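Local coordinates for protein phospholyase (Arthrobacter aurescens, PDB 5G4I) that is a pyridoxal-phosphate-dependent phospholyase, a class III transaminase homologue that probably breaks phosphoethanolamine down into acetaldehyde, ammonia and phosphate, at residues E235-A238 with T239-A243; E422-D425 with I426-Q430. All blocks are in the same frame, centred on the assembly; numbering follows the deposited sequence.

Contact 1: residues E235-A238 with T239-A243; sequences EGVA and TRVRA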
loop_
_atom_site.group_PDB
_atom_site.type_symbol
_atom_site.label_atom_id
_atom_site.label_comp_id
_atom_site.label_asym_id
_atom_site.label_seq_id
_atom_site.Cartn_x
_atom_site.Cartn_y
_atom_site.Cartn_z
ATOM N N GLU A 235 30.663 -2.641 1.999
ATOM C CA GLU A 235 31.103 -3.762 2.800
ATOM C C GLU A 235 31.538 -3.330 4.231
ATOM O O GLU A 235 31.221 -3.986 5.226
ATOM C CB GLU A 235 32.307 -4.431 2.064
ATOM C CG GLU A 235 31.999 -4.891 0.589
ATOM C CD GLU A 235 31.945 -3.913 -0.695
ATOM O OE1 GLU A 235 31.923 -2.798 -0.869
ATOM O OE2 GLU A 235 31.946 -4.387 -1.763
ATOM N N GLY A 236 32.226 -2.209 4.290
ATOM C CA GLY A 236 32.662 -1.635 5.609
ATOM C C GLY A 236 31.463 -1.202 6.479
ATOM O O GLY A 236 31.482 -1.372 7.726
ATOM N N VAL A 237 30.477 -0.593 5.845
ATOM C CA VAL A 237 29.237 -0.218 6.556
ATOM C C VAL A 237 28.562 -1.431 7.084
ATOM O O VAL A 237 28.165 -1.492 8.276
ATOM C CB VAL A 237 28.288 0.653 5.675
ATOM C CG1 VAL A 237 26.971 0.875 6.428
ATOM C CG2 VAL A 237 28.916 1.940 5.263
ATOM N N ALA A 238 28.361 -2.501 6.275
ATOM C CA ALA A 238 27.781 -3.721 6.722
ATOM C C ALA A 238 28.492 -4.399 7.935
ATOM O O ALA A 238 27.810 -4.789 8.873
ATOM C CB ALA A 238 27.665 -4.728 5.517
ATOM N N THR A 239 29.830 -4.434 7.854
ATOM C CA THR A 239 30.565 -5.030 8.983
ATOM C C THR A 239 30.300 -4.245 10.293
ATOM O O THR A 239 29.992 -4.864 11.337
ATOM C CB THR A 239 32.036 -5.025 8.628
ATOM O OG1 THR A 239 32.237 -5.888 7.460
ATOM C CG2 THR A 239 32.833 -5.551 9.806
ATOM N N ARG A 240 30.333 -2.910 10.160
ATOM C CA ARG A 240 30.151 -2.034 11.392
ATOM C C ARG A 240 28.702 -2.120 11.942
ATOM O O ARG A 240 28.445 -2.232 13.117
ATOM C CB ARG A 240 30.522 -0.618 11.072
ATOM C CG ARG A 240 32.054 -0.437 10.860
ATOM C CD ARG A 240 32.385 0.869 10.105
ATOM N NE ARG A 240 33.805 1.189 10.027
ATOM C CZ ARG A 240 34.651 0.546 9.240
ATOM N NH1 ARG A 240 34.254 -0.430 8.429
ATOM N NH2 ARG A 240 35.961 0.900 9.260
ATOM N N VAL A 241 27.707 -2.143 11.032
ATOM C CA VAL A 241 26.345 -2.259 11.442
ATOM C C VAL A 241 26.071 -3.619 12.153
ATOM O O VAL A 241 25.377 -3.643 13.160
ATOM C CB VAL A 241 25.415 -2.084 10.195
ATOM C CG1 VAL A 241 23.923 -2.568 10.430
ATOM C CG2 VAL A 241 25.427 -0.656 9.730
ATOM N N ARG A 242 26.598 -4.717 11.581
ATOM C CA ARG A 242 26.387 -6.061 12.182
ATOM C C ARG A 242 27.084 -6.147 13.534
ATOM O O ARG A 242 26.509 -6.760 14.461
ATOM C CB ARG A 242 26.753 -7.140 11.190
ATOM C CG ARG A 242 25.666 -7.159 10.035
ATOM C CD ARG A 242 26.139 -7.914 8.880
ATOM N NE ARG A 242 25.040 -7.899 7.842
ATOM C CZ ARG A 242 25.268 -8.178 6.566
ATOM N NH1 ARG A 242 26.500 -8.378 6.088
ATOM N NH2 ARG A 242 24.227 -8.178 5.712
ATOM N N ALA A 243 28.224 -5.476 13.655
ATOM C CA ALA A 243 28.940 -5.556 14.997
ATOM C C ALA A 243 28.082 -4.773 16.028
ATOM O O ALA A 243 28.229 -4.994 17.262
ATOM C CB ALA A 243 30.301 -4.985 14.869
#
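Arg240 closes back on Gly236 one turn earlier in helix 233-243, the crossover helix of a beta-alpha-beta unit between strands 214-217 and 247-251 in the large domain of the fold-type I PLP enzymes. Gly236 O takes two donors: Arg240 N at 3.1 Å and, 3.0 Å away, Arg240 NH1, which come from opposite faces of the carbonyl plane. NH1 stands above that plane, yet the oxygen lies at the edge of the guanidinium, nearly in its plane. The side chain first runs back past the oxygen, and the bend at its end (chi4 74°) turns NH1 onto it. On the buried face, Val237 CG1 meets Val241 CG2 at 4.0 Å, the two side chains slanting across one another.

The second shell fixes the arginines. Arg240 NE forms a salt bridge with Asp199 of helix 187-207, which covers this side, while Phe215 of strand 214-217 packs on both valines. Arg242 keeps an extended chain; its NE forms a salt bridge with Glu275, and NH2 hydrogen-bonds Glu273 O. That grip holds its guanidinium with one face over Ala238, where NH1 is 3.9 Å from Ala238 CB.

Contact 2: residues E422-D425 with I426-Q430; sequences EHAD and ILLGQ
Leu428 lies back over Ala424, a turn earlier in the same helix, but the methyl groups themselves meet only loosely: Leu428 CD1 is 4.4 Å from Ala424 CB. The closer approach is of an aliphatic carbon to a carbonyl oxygen, Leu428 CG lying 3.3 Å from Ala424 O. With CG beside the backbone N (chi1 -68°), the leucine reaches back along the helix in this way. Ile426 does much the same on another side, its CG1 3.5 Å from Glu422 O and its CD1 also near that oxygen. Leu427 has CG anti to the backbone N instead (chi1 -180°), which leads its end away from the preceding turn, to Phe419 and Leu58.

These residues belong to helix 421-436, in the C-terminal small domain of the fold-type I architecture, where helix 334-355 and strand 56-59 flank it. Leu341 covers Ala424, Arg348 and Leu349 meet Leu428, and Leu58 touches His423, Ile426 and Leu427.

Among the polar contacts, four successive i to i+4 backbone bonds tie the turns together. Leu427 N to His423 O is the straightest at 174° and spans 3.0 Å; Leu428 N to Ala424 O spans 2.9 Å. Gly429 N bonds to Asp425 O at 3.0 Å. Asp425 spends its carboxylate on the neighbouring helix 334-355, where OD1 hydrogen-bonds Tyr344 OH and makes a weak, long ion pair with Arg348.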
loop_
_atom_site.group_PDB
_atom_site.type_symbol
_atom_site.label_atom_id
_atom_site.label_comp_id
_atom_site.label_asym_id
_atom_site.label_seq_id
_atom_site.Cartn_x
_atom_site.Cartn_y
_atom_site.Cartn_z
ATOM N N GLU A 422 18.399 1.300 -31.534
ATOM C CA GLU A 422 17.807 2.405 -32.345
ATOM C C GLU A 422 17.262 3.540 -31.455
ATOM O O GLU A 422 17.394 4.738 -31.795
ATOM C CB GLU A 422 16.790 1.877 -33.280
ATOM C CG GLU A 422 16.281 2.922 -34.273
ATOM C CD GLU A 422 15.204 2.386 -35.280
ATOM O OE1 GLU A 422 14.711 1.178 -35.204
ATOM O OE2 GLU A 422 14.802 3.290 -36.103
ATOM N N HIS A 423 16.593 3.194 -30.341
ATOM C CA HIS A 423 16.064 4.228 -29.465
ATOM C C HIS A 423 17.147 5.026 -28.757
ATOM O O HIS A 423 17.074 6.250 -28.570
ATOM C CB HIS A 423 15.143 3.549 -28.418
ATOM C CG HIS A 423 14.098 2.644 -28.971
ATOM N ND1 HIS A 423 13.188 2.931 -29.979
ATOM C CD2 HIS A 423 13.800 1.378 -28.580
ATOM C CE1 HIS A 423 12.389 1.904 -30.174
ATOM N NE2 HIS A 423 12.771 0.938 -29.327
ATOM N N ALA A 424 18.244 4.345 -28.291
ATOM C CA ALA A 424 19.385 4.971 -27.717
ATOM C C ALA A 424 19.958 6.050 -28.686
ATOM O O ALA A 424 20.339 7.169 -28.256
ATOM C CB ALA A 424 20.483 3.984 -27.329
ATOM N N ASP A 425 20.075 5.654 -29.983
ATOM C CA ASP A 425 20.659 6.624 -30.931
ATOM C C ASP A 425 19.762 7.826 -31.151
ATOM O O ASP A 425 20.271 8.948 -31.267
ATOM C CB ASP A 425 20.919 5.910 -32.277
ATOM C CG ASP A 425 22.115 4.894 -32.200
ATOM O OD1 ASP A 425 23.001 4.999 -31.324
ATOM O OD2 ASP A 425 22.165 4.025 -33.157
ATOM N N ILE A 426 18.446 7.620 -31.162
ATOM C CA ILE A 426 17.532 8.813 -31.238
ATOM C C ILE A 426 17.739 9.761 -30.048
ATOM O O ILE A 426 18.001 10.935 -30.175
ATOM C CB ILE A 426 16.082 8.370 -31.431
ATOM C CG1 ILE A 426 15.835 7.685 -32.746
ATOM C CG2 ILE A 426 15.130 9.544 -31.172
ATOM C CD1 ILE A 426 14.563 6.826 -32.828
ATOM N N LEU A 427 17.671 9.166 -28.829
ATOM C CA LEU A 427 17.794 9.948 -27.589
ATOM C C LEU A 427 19.122 10.709 -27.564
ATOM O O LEU A 427 19.182 11.909 -27.260
ATOM C CB LEU A 427 17.605 9.019 -26.327
ATOM C CG LEU A 427 17.705 9.739 -24.972
ATOM C CD1 LEU A 427 16.752 9.043 -23.968
ATOM C CD2 LEU A 427 19.089 9.870 -24.436
ATOM N N LEU A 428 20.253 9.986 -27.762
ATOM C CA LEU A 428 21.616 10.551 -27.635
ATOM C C LEU A 428 21.913 11.639 -28.712
ATOM O O LEU A 428 22.526 12.682 -28.446
ATOM C CB LEU A 428 22.692 9.420 -27.665
ATOM C CG LEU A 428 22.664 8.486 -26.388
ATOM C CD1 LEU A 428 23.432 7.221 -26.771
ATOM C CD2 LEU A 428 23.237 9.171 -25.207
ATOM N N GLY A 429 21.370 11.406 -29.902
ATOM C CA GLY A 429 21.543 12.433 -31.001
ATOM C C GLY A 429 20.764 13.730 -30.668
ATOM O O GLY A 429 21.284 14.851 -30.788
ATOM N N GLN A 430 19.534 13.582 -30.154
ATOM C CA GLN A 430 18.791 14.796 -29.706
ATOM C C GLN A 430 19.469 15.463 -28.527
ATOM O O GLN A 430 19.526 16.725 -28.489
ATOM C CB GLN A 430 17.323 14.411 -29.406
ATOM C CG GLN A 430 16.545 13.979 -30.577
ATOM C CD GLN A 430 16.540 14.943 -31.774
ATOM O OE1 GLN A 430 16.087 16.082 -31.643
ATOM N NE2 GLN A 430 17.090 14.520 -32.923
#

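How the contacts relate
Contact 1 comes first along the chain and contact 2 follows in series, one on helix 233-243 and the other on helix 421-436. Their centres are 42 Å apart and their nearest atoms about 28 Å, on opposite sides of the chain's centre. Each helix serves a different seven-stranded mixed sheet: 235-243 lies beside strands 214-217 and 247-251, whereas 422-430 packs against strand 56-59 of the other. The two contacts thus sit in the helical packing of two different sheets of one class III fold. Neither contact reaches the cofactor, although the strand that follows contact 1 ends at Asp251, a residue of the PLP pocket.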